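Local coordinates for protein tryptophan--tRNA ligase (Aeropyrum pernix, PDB 3A04) that catalyses the ATP-dependent attachment of L-tryptophan to tRNA(Trp), releasing AMP and diphosphate, as a class I aminoacyl-tRNA synthetase, at residues R37-E42 with K60-K65; R56-I61 with A242-K247; G68-V73 with G205-V210. One frame throughout, in Å; residues are numbered along the deposited sequence.

Interaction 1: residues R37-E42 with K60-K65; sequences RKAGME and KILEAK
Met41 and Ala39 meet Leu62 and Lys65 where the Schellman motif that ends helix 33-38 packs against the side of helix 58-66, the helix that leads into the first parallel strand of the class I nucleotide-binding fold. Gly40, with its positive phi of 75°, turns the chain out of the helix, and its N bonds back to Arg37 O at 2.7 Å. This reversal lets the residues before and after the glycine, Ala39 and Met41, both direct their side chains at the same helix. The backbones come closest at Ala39 and Leu62, whose CA atoms are 6.1 Å apart. Leu62 reaches the turn through one branch: its CD2 methyl lies 4.1 Å from Ala39 CB and also touches the sulfur of Met41. The methionine chain runs out extended through chi2 and bends only at chi3 (58°), which leaves SD rather than CE as the atom that meets the helix. Lys65 starts with CG anti to the backbone N (chi1 -165°) and stays extended through CE, and its methylenes, chiefly CD, cross Met41 at the sulfur. Its bend at chi4 turns the ammonium to the carbonyl O of Asn100, a residue that Met41 also touches. No hydrogen bond joins the two segments; Met41 SD sits 3.8 Å from Leu62 CD2 and 4.0 Å from Lys65 CD.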
loop_
_atom_site.group_PDB
_atom_site.type_symbol
_atom_site.label_atom_id
_atom_site.label_comp_id
_atom_site.label_asym_id
_atom_site.label_seq_id
_atom_site.Cartn_x
_atom_site.Cartn_y
_atom_site.Cartn_z
ATOM N N ARG A 37 2.416 -32.151 -23.944
ATOM C CA ARG A 37 3.388 -32.893 -24.823
ATOM C C ARG A 37 4.428 -32.050 -25.602
ATOM O O ARG A 37 5.634 -32.295 -25.531
ATOM C CB ARG A 37 2.623 -33.695 -25.844
ATOM C CG ARG A 37 1.755 -34.841 -25.285
ATOM C CD ARG A 37 1.319 -35.818 -26.424
ATOM N NE ARG A 37 2.424 -36.151 -27.339
ATOM C CZ ARG A 37 3.295 -37.152 -27.155
ATOM N NH1 ARG A 37 3.215 -37.936 -26.072
ATOM N NH2 ARG A 37 4.253 -37.382 -28.063
ATOM N N LYS A 38 3.952 -31.060 -26.355
ATOM C CA LYS A 38 4.859 -30.286 -27.186
ATOM C C LYS A 38 5.861 -29.588 -26.288
ATOM O O LYS A 38 7.034 -29.459 -26.653
ATOM C CB LYS A 38 4.104 -29.292 -28.093
ATOM C CG LYS A 38 3.144 -29.986 -29.137
ATOM C CD LYS A 38 2.130 -28.980 -29.736
ATOM C CE LYS A 38 0.868 -29.631 -30.319
ATOM N NZ LYS A 38 -0.368 -28.789 -30.007
ATOM N N ALA A 39 5.419 -29.189 -25.073
ATOM C CA ALA A 39 6.381 -28.626 -24.102
ATOM C C ALA A 39 7.317 -29.680 -23.430
ATOM O O ALA A 39 8.169 -29.327 -22.588
ATOM C CB ALA A 39 5.672 -27.694 -23.060
ATOM N N GLY A 40 7.208 -30.956 -23.838
ATOM C CA GLY A 40 8.104 -31.979 -23.295
ATOM C C GLY A 40 7.750 -32.393 -21.856
ATOM O O GLY A 40 8.619 -32.731 -21.112
ATOM N N MET A 41 6.463 -32.405 -21.506
ATOM C CA MET A 41 6.005 -32.579 -20.134
ATOM C C MET A 41 4.998 -33.713 -20.172
ATOM O O MET A 41 4.189 -33.752 -21.078
ATOM C CB MET A 41 5.339 -31.270 -19.611
ATOM C CG MET A 41 6.337 -30.110 -19.401
ATOM S SD MET A 41 5.499 -28.582 -18.878
ATOM C CE MET A 41 4.652 -29.097 -17.327
ATOM N N GLU A 42 5.051 -34.622 -19.200
ATOM C CA GLU A 42 3.982 -35.612 -19.017
ATOM C C GLU A 42 3.108 -35.213 -17.828
ATOM O O GLU A 42 3.638 -34.659 -16.856
ATOM C CB GLU A 42 4.581 -37.003 -18.758
ATOM C CG GLU A 42 5.252 -37.618 -19.983
ATOM C CD GLU A 42 4.259 -38.050 -21.097
ATOM O OE1 GLU A 42 3.118 -38.509 -20.804
ATOM O OE2 GLU A 42 4.625 -37.916 -22.290
ATOM N N LYS A 60 -1.340 -20.710 -23.257
ATOM C CA LYS A 60 -0.400 -19.606 -23.584
ATOM C C LYS A 60 0.909 -19.815 -22.852
ATOM O O LYS A 60 1.991 -19.560 -23.400
ATOM C CB LYS A 60 -1.029 -18.245 -23.175
ATOM C CG LYS A 60 -2.291 -17.881 -24.015
ATOM C CD LYS A 60 -3.026 -16.648 -23.501
ATOM C CE LYS A 60 -2.269 -15.316 -23.673
ATOM N NZ LYS A 60 -3.005 -14.103 -23.022
ATOM N N ILE A 61 0.832 -20.318 -21.589
ATOM C CA ILE A 61 2.094 -20.529 -20.840
ATOM C C ILE A 61 2.955 -21.570 -21.525
ATOM O O ILE A 61 4.159 -21.398 -21.658
ATOM C CB ILE A 61 1.804 -21.061 -19.390
ATOM C CG1 ILE A 61 0.799 -20.162 -18.690
ATOM C CG2 ILE A 61 3.148 -21.197 -18.611
ATOM C CD1 ILE A 61 1.407 -18.674 -18.501
ATOM N N LEU A 62 2.318 -22.680 -21.893
ATOM C CA LEU A 62 3.006 -23.847 -22.406
ATOM C C LEU A 62 3.557 -23.456 -23.817
ATOM O O LEU A 62 4.687 -23.855 -24.192
ATOM C CB LEU A 62 1.974 -25.020 -22.500
ATOM C CG LEU A 62 1.670 -25.657 -21.097
ATOM C CD1 LEU A 62 0.521 -26.718 -21.181
ATOM C CD2 LEU A 62 2.926 -26.230 -20.402
ATOM N N GLU A 63 2.797 -22.601 -24.524
ATOM C CA GLU A 63 3.285 -22.097 -25.866
ATOM C C GLU A 63 4.568 -21.318 -25.656
ATOM O O GLU A 63 5.616 -21.549 -26.361
ATOM C CB GLU A 63 2.194 -21.262 -26.593
ATOM C CG GLU A 63 1.120 -22.149 -27.341
ATOM C CD GLU A 63 -0.227 -21.463 -27.690
ATOM O OE1 GLU A 63 -0.438 -20.255 -27.394
ATOM O OE2 GLU A 63 -1.115 -22.154 -28.268
ATOM N N ALA A 64 4.544 -20.389 -24.693
ATOM C CA ALA A 64 5.832 -19.684 -24.395
ATOM C C ALA A 64 6.977 -20.623 -24.024
ATOM O O ALA A 64 8.164 -20.513 -24.527
ATOM C CB ALA A 64 5.613 -18.657 -23.273
ATOM N N LYS A 65 6.662 -21.582 -23.117
ATOM C CA LYS A 65 7.690 -22.511 -22.729
ATOM C C LYS A 65 8.290 -23.314 -23.904
ATOM O O LYS A 65 9.526 -23.563 -23.923
ATOM C CB LYS A 65 7.133 -23.502 -21.716
ATOM C CG LYS A 65 8.194 -24.282 -20.990
ATOM C CD LYS A 65 7.480 -25.239 -20.005
ATOM C CE LYS A 65 8.481 -25.666 -18.950
ATOM N NZ LYS A 65 9.661 -26.447 -19.503
#

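Interaction 2: residues R56-I61 with A242-K247; sequences RDFDKI and ASTYHK
Arg56 and Ala242 bury the most surface in this contact, followed by Ser243, where the end of strand 52-56 pairs antiparallel with strand 242-246 just before helix 58-66 begins. Arg56 and Ser243 form a hydrogen-bonded pair: Arg56 N donates to Ser243 O at 2.9 Å, and Ser243 N returns a bond of 3.0 Å to Arg56 O. That carbonyl also receives a CA-H...O contact from Ala242. The Arg56 side chain leaves with CG opposite the backbone N (chi1 -179°), runs past Ser243 and bends at chi3, bringing one guanidinium face against the hydroxyl of Tyr245. The tyrosine OH stands 3.1 Å above that plane, toward its rim, with the two flat groups 81° apart. Water 1 bridges Arg56 and Ser243, accepting from Arg56 NE at 2.8 Å and hydrogen-bonded to Ser243 OG at 2.7 Å.

Ala242 CB fits beneath the first turn of the helix, touching Asp57 O and, in a tight 3.5 Å contact, Ile61 CG1. Beyond it, Thr244 CG2 makes a CH-pi contact over one face of the Phe58 ring, 4.1 Å from the centroid.

Asp219 accepts from Tyr245 OH and forms a salt bridge with Arg56 NH2, while Arg56 NH1 bonds to Phe24 O. The buried guanidinium thus has anionic, carbonyl and water partners, an arrangement consistent with a retained positive charge, and Asp219 probably offsets that charge while tying the arginine and tyrosine to helix 219-231.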
loop_
_atom_site.group_PDB
_atom_site.type_symbol
_atom_site.label_atom_id
_atom_site.label_comp_id
_atom_site.label_asym_id
_atom_site.label_seq_id
_atom_site.Cartn_x
_atom_site.Cartn_y
_atom_site.Cartn_z
ATOM N N ARG A 56 -7.198 -21.814 -17.068
ATOM C CA ARG A 56 -7.515 -20.649 -17.912
ATOM C C ARG A 56 -6.192 -20.108 -18.410
ATOM O O ARG A 56 -5.311 -19.772 -17.600
ATOM C CB ARG A 56 -8.324 -19.617 -17.144
ATOM C CG ARG A 56 -8.691 -18.354 -18.054
ATOM C CD ARG A 56 -9.655 -17.475 -17.311
ATOM N NE ARG A 56 -9.110 -17.010 -16.010
ATOM C CZ ARG A 56 -9.830 -16.900 -14.903
ATOM N NH1 ARG A 56 -11.140 -17.145 -14.915
ATOM N NH2 ARG A 56 -9.251 -16.506 -13.753
ATOM N N ASP A 57 -5.990 -20.107 -19.741
ATOM C CA ASP A 57 -4.787 -19.546 -20.383
ATOM C C ASP A 57 -3.492 -20.319 -20.141
ATOM O O ASP A 57 -2.408 -19.844 -20.500
ATOM C CB ASP A 57 -4.618 -18.042 -19.958
ATOM C CG ASP A 57 -5.684 -17.085 -20.625
ATOM O OD1 ASP A 57 -6.407 -17.560 -21.558
ATOM O OD2 ASP A 57 -5.751 -15.893 -20.224
ATOM N N PHE A 58 -3.545 -21.504 -19.497
ATOM C CA PHE A 58 -2.285 -22.314 -19.326
ATOM C C PHE A 58 -1.680 -22.761 -20.674
ATOM O O PHE A 58 -0.457 -23.016 -20.836
ATOM C CB PHE A 58 -2.599 -23.537 -18.395
ATOM C CG PHE A 58 -1.370 -24.285 -17.881
ATOM C CD1 PHE A 58 -0.276 -23.586 -17.405
ATOM C CD2 PHE A 58 -1.331 -25.704 -17.907
ATOM C CE1 PHE A 58 0.901 -24.285 -16.906
ATOM C CE2 PHE A 58 -0.210 -26.416 -17.465
ATOM C CZ PHE A 58 0.912 -25.727 -16.959
ATOM N N ASP A 59 -2.535 -22.896 -21.682
ATOM C CA ASP A 59 -2.035 -23.037 -23.084
ATOM C C ASP A 59 -1.027 -21.974 -23.539
ATOM O O ASP A 59 0.053 -22.300 -24.082
ATOM C CB ASP A 59 -3.205 -23.119 -24.072
ATOM C CG ASP A 59 -4.142 -21.920 -24.007
ATOM O OD1 ASP A 59 -4.261 -21.263 -22.971
ATOM O OD2 ASP A 59 -4.830 -21.663 -25.022
ATOM N N LYS A 60 -1.340 -20.710 -23.257
ATOM C CA LYS A 60 -0.400 -19.606 -23.584
ATOM C C LYS A 60 0.909 -19.815 -22.852
ATOM O O LYS A 60 1.991 -19.560 -23.400
ATOM C CB LYS A 60 -1.029 -18.245 -23.175
ATOM C CG LYS A 60 -2.291 -17.881 -24.015
ATOM C CD LYS A 60 -3.026 -16.648 -23.501
ATOM C CE LYS A 60 -2.269 -15.316 -23.673
ATOM N NZ LYS A 60 -3.005 -14.103 -23.022
ATOM N N ILE A 61 0.832 -20.318 -21.589
ATOM C CA ILE A 61 2.094 -20.529 -20.840
ATOM C C ILE A 61 2.955 -21.570 -21.525
ATOM O O ILE A 61 4.159 -21.398 -21.658
ATOM C CB ILE A 61 1.804 -21.061 -19.390
ATOM C CG1 ILE A 61 0.799 -20.162 -18.690
ATOM C CG2 ILE A 61 3.148 -21.197 -18.611
ATOM C CD1 ILE A 61 1.407 -18.674 -18.501
ATOM N N ALA A 242 -2.338 -16.810 -16.073
ATOM C CA ALA A 242 -2.985 -18.125 -16.276
ATOM C C ALA A 242 -3.236 -18.810 -14.925
ATOM O O ALA A 242 -2.729 -18.359 -13.918
ATOM C CB ALA A 242 -2.105 -19.004 -17.184
ATOM N N SER A 243 -4.069 -19.850 -14.920
ATOM C CA SER A 243 -4.411 -20.551 -13.736
ATOM C C SER A 243 -4.684 -22.025 -14.016
ATOM O O SER A 243 -5.053 -22.419 -15.158
ATOM C CB SER A 243 -5.621 -19.887 -13.058
ATOM O OG SER A 243 -6.652 -19.558 -13.990
ATOM N N THR A 244 -4.498 -22.867 -12.999
ATOM C CA THR A 244 -4.951 -24.279 -13.088
ATOM C C THR A 244 -5.849 -24.399 -11.892
ATOM O O THR A 244 -5.670 -23.611 -10.936
ATOM C CB THR A 244 -3.848 -25.335 -13.029
ATOM O OG1 THR A 244 -3.046 -25.134 -11.846
ATOM C CG2 THR A 244 -2.882 -25.256 -14.266
ATOM N N TYR A 245 -6.808 -25.336 -11.932
ATOM C CA TYR A 245 -7.887 -25.401 -10.924
ATOM C C TYR A 245 -7.942 -26.786 -10.347
ATOM O O TYR A 245 -7.959 -27.759 -11.113
ATOM C CB TYR A 245 -9.303 -25.025 -11.455
ATOM C CG TYR A 245 -9.342 -23.610 -11.859
ATOM C CD1 TYR A 245 -8.959 -23.249 -13.149
ATOM C CD2 TYR A 245 -9.720 -22.614 -10.950
ATOM C CE1 TYR A 245 -8.925 -21.905 -13.564
ATOM C CE2 TYR A 245 -9.705 -21.250 -11.367
ATOM C CZ TYR A 245 -9.342 -20.936 -12.674
ATOM O OH TYR A 245 -9.261 -19.619 -13.093
ATOM N N HIS A 246 -7.863 -26.865 -9.013
ATOM C CA HIS A 246 -7.882 -28.173 -8.381
ATOM C C HIS A 246 -9.152 -28.318 -7.527
ATOM O O HIS A 246 -9.671 -27.338 -7.018
ATOM C CB HIS A 246 -6.583 -28.435 -7.581
ATOM C CG HIS A 246 -6.257 -27.366 -6.571
ATOM N ND1 HIS A 246 -5.071 -26.678 -6.584
ATOM C CD2 HIS A 246 -6.962 -26.869 -5.533
ATOM C CE1 HIS A 246 -5.057 -25.791 -5.609
ATOM N NE2 HIS A 246 -6.186 -25.896 -4.937
ATOM N N LYS A 247 -9.661 -29.544 -7.362
ATOM C CA LYS A 247 -10.754 -29.773 -6.399
ATOM C C LYS A 247 -10.137 -29.802 -5.031
ATOM O O LYS A 247 -9.101 -30.390 -4.861
ATOM C CB LYS A 247 -11.400 -31.142 -6.636
ATOM C CG LYS A 247 -11.767 -31.368 -8.131
ATOM C CD LYS A 247 -11.844 -32.864 -8.460
ATOM C CE LYS A 247 -13.293 -33.310 -8.451
ATOM N NZ LYS A 247 -13.336 -34.615 -9.164
HETATM O O HOH W 1 -6.436 -17.096 -15.036
#

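Interaction 3: residues G68-V73 with G205-V210; sequences GERVAV and GGYRHV
His209 O accepts the amide hydrogen of Ala72 at 3.0 Å, a bond that opens the parallel pairing of strands 72-77 and 210-215 in the Rossmann-like core of this class I synthetase. One step on, Val210 CA makes a CA-H...O contact with Ala72 O. Before the strands begin, water 2 bridges the diverging backbones, donating to Arg70 O and accepting from His209 N at 2.9 Å.

Four side chains of 68-73 meet Tyr207 and His209. Arg70 runs alongside Tyr207 in the same direction; its chi1 of -169° puts CG at the ring edge, 3.5 Å from CE1, while Ala72 CB packs on Tyr207 CB and Val71 CG1 on His209 CB. The imidazole of His209 is held at both nitrogens: ND1 is bonded to Glu239, and NE2 donates a weak, bent bond of 3.3 Å to Glu69 OE1. The carboxylate meets the ring edge with its plane turned 88° to the imidazole. Arg208 CG lies over the ring centre.

Glu69 is also salt-bridged to Arg67; Arg70 NE bonds to Gly101 O and NH2 is salt-bridged to Asp145. The junction is flanked by helix 58-66, which touches Val71 and His209, and by strand 103-108, whose Phe105 ring meets Tyr207.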
loop_
_atom_site.group_PDB
_atom_site.type_symbol
_atom_site.label_atom_id
_atom_site.label_comp_id
_atom_site.label_asym_id
_atom_site.label_seq_id
_atom_site.Cartn_x
_atom_site.Cartn_y
_atom_site.Cartn_z
ATOM N N GLY A 68 10.835 -21.686 -25.825
ATOM C CA GLY A 68 12.092 -21.551 -25.092
ATOM C C GLY A 68 12.099 -20.420 -24.080
ATOM O O GLY A 68 13.169 -20.114 -23.482
ATOM N N GLU A 69 10.945 -19.805 -23.857
ATOM C CA GLU A 69 10.888 -18.691 -22.865
ATOM C C GLU A 69 10.917 -19.314 -21.405
ATOM O O GLU A 69 10.368 -20.423 -21.234
ATOM C CB GLU A 69 9.613 -17.801 -23.095
ATOM C CG GLU A 69 9.710 -16.632 -24.203
ATOM C CD GLU A 69 8.405 -15.792 -24.458
ATOM O OE1 GLU A 69 8.130 -14.651 -24.022
ATOM O OE2 GLU A 69 7.636 -16.262 -25.248
ATOM N N ARG A 70 11.560 -18.672 -20.422
ATOM C CA ARG A 70 11.464 -19.219 -19.026
ATOM C C ARG A 70 10.067 -18.794 -18.505
ATOM O O ARG A 70 9.682 -17.623 -18.705
ATOM C CB ARG A 70 12.585 -18.754 -18.096
ATOM C CG ARG A 70 12.629 -19.560 -16.719
ATOM C CD ARG A 70 13.155 -20.994 -16.804
ATOM N NE ARG A 70 13.198 -21.714 -15.507
ATOM C CZ ARG A 70 13.852 -21.310 -14.404
ATOM N NH1 ARG A 70 14.504 -20.124 -14.364
ATOM N NH2 ARG A 70 13.797 -22.055 -13.306
ATOM N N VAL A 71 9.285 -19.753 -17.969
ATOM C CA VAL A 71 7.884 -19.514 -17.465
ATOM C C VAL A 71 7.870 -19.702 -15.937
ATOM O O VAL A 71 8.817 -20.276 -15.415
ATOM C CB VAL A 71 6.801 -20.367 -18.124
ATOM C CG1 VAL A 71 6.604 -19.937 -19.564
ATOM C CG2 VAL A 71 7.080 -21.956 -18.079
ATOM N N ALA A 72 6.841 -19.206 -15.251
ATOM C CA ALA A 72 6.850 -19.177 -13.783
ATOM C C ALA A 72 5.525 -19.651 -13.207
ATOM O O ALA A 72 4.497 -19.634 -13.869
ATOM C CB ALA A 72 7.193 -17.743 -13.228
ATOM N N VAL A 73 5.582 -20.107 -11.965
ATOM C CA VAL A 73 4.385 -20.373 -11.210
ATOM C C VAL A 73 4.548 -19.618 -9.913
ATOM O O VAL A 73 5.689 -19.499 -9.382
ATOM C CB VAL A 73 4.167 -21.945 -10.969
ATOM C CG1 VAL A 73 5.391 -22.604 -10.294
ATOM C CG2 VAL A 73 2.905 -22.151 -10.104
ATOM N N GLY A 205 12.831 -10.427 -12.575
ATOM C CA GLY A 205 13.183 -11.468 -13.549
ATOM C C GLY A 205 12.371 -11.434 -14.842
ATOM O O GLY A 205 12.684 -12.149 -15.783
ATOM N N GLY A 206 11.328 -10.611 -14.914
ATOM C CA GLY A 206 10.696 -10.398 -16.193
ATOM C C GLY A 206 9.859 -11.559 -16.731
ATOM O O GLY A 206 9.871 -11.842 -17.981
ATOM N N TYR A 207 9.181 -12.248 -15.807
ATOM C CA TYR A 207 8.413 -13.451 -16.118
ATOM C C TYR A 207 6.978 -13.100 -16.511
ATOM O O TYR A 207 6.031 -12.998 -15.698
ATOM C CB TYR A 207 8.432 -14.497 -14.971
ATOM C CG TYR A 207 9.801 -15.066 -14.639
ATOM C CD1 TYR A 207 10.255 -16.263 -15.242
ATOM C CD2 TYR A 207 10.578 -14.497 -13.655
ATOM C CE1 TYR A 207 11.508 -16.797 -14.909
ATOM C CE2 TYR A 207 11.840 -15.045 -13.322
ATOM C CZ TYR A 207 12.275 -16.186 -13.977
ATOM O OH TYR A 207 13.512 -16.741 -13.666
ATOM N N ARG A 208 6.811 -12.844 -17.783
ATOM C CA ARG A 208 5.537 -12.408 -18.222
ATOM C C ARG A 208 4.503 -13.543 -18.175
ATOM O O ARG A 208 3.298 -13.314 -17.936
ATOM C CB ARG A 208 5.689 -11.939 -19.702
ATOM C CG ARG A 208 4.322 -11.996 -20.392
ATOM C CD ARG A 208 4.391 -11.247 -21.726
ATOM N NE ARG A 208 4.611 -9.800 -21.516
ATOM C CZ ARG A 208 4.808 -8.996 -22.559
ATOM N NH1 ARG A 208 4.862 -9.529 -23.806
ATOM N NH2 ARG A 208 4.954 -7.706 -22.364
ATOM N N HIS A 209 4.967 -14.763 -18.381
ATOM C CA HIS A 209 4.035 -15.884 -18.447
ATOM C C HIS A 209 4.033 -16.602 -17.058
ATOM O O HIS A 209 5.008 -17.283 -16.719
ATOM C CB HIS A 209 4.522 -16.786 -19.547
ATOM C CG HIS A 209 4.622 -16.086 -20.868
ATOM N ND1 HIS A 209 3.491 -15.689 -21.545
ATOM C CD2 HIS A 209 5.675 -15.632 -21.593
ATOM C CE1 HIS A 209 3.831 -15.031 -22.642
ATOM N NE2 HIS A 209 5.141 -14.953 -22.684
ATOM N N VAL A 210 2.964 -16.426 -16.296
ATOM C CA VAL A 210 2.917 -16.936 -14.913
ATOM C C VAL A 210 1.636 -17.723 -14.759
ATOM O O VAL A 210 0.592 -17.292 -15.222
ATOM C CB VAL A 210 2.751 -15.778 -13.887
ATOM C CG1 VAL A 210 2.945 -16.331 -12.396
ATOM C CG2 VAL A 210 3.705 -14.720 -14.170
HETATM O O HOH W 2 7.742 -15.636 -18.409
#

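Overall arrangement
All three contacts gather round helix 58-66, which supplies a segment to interactions 1 and 2 and flanks interaction 3. Interaction 1 is the outermost and only partly buried, an apolar contact between a helix end and a helix side. Interactions 2 and 3 belong to one mixed sheet. Interaction 2, the deepest, combines antiparallel pairing with a charged cluster; interaction 3 starts a parallel pairing, buried along the backbone but reaching the surface at Glu69 and Arg70. A probable hydrogen bond from Ala242 N to Val210 O (3.1 Å) joins these two. Ile61, a member of interaction 2, packs its CD1 on Val210 of interaction 3. Ala64 O probably accepts from Glu69 N, linking 60-65 to 68-73.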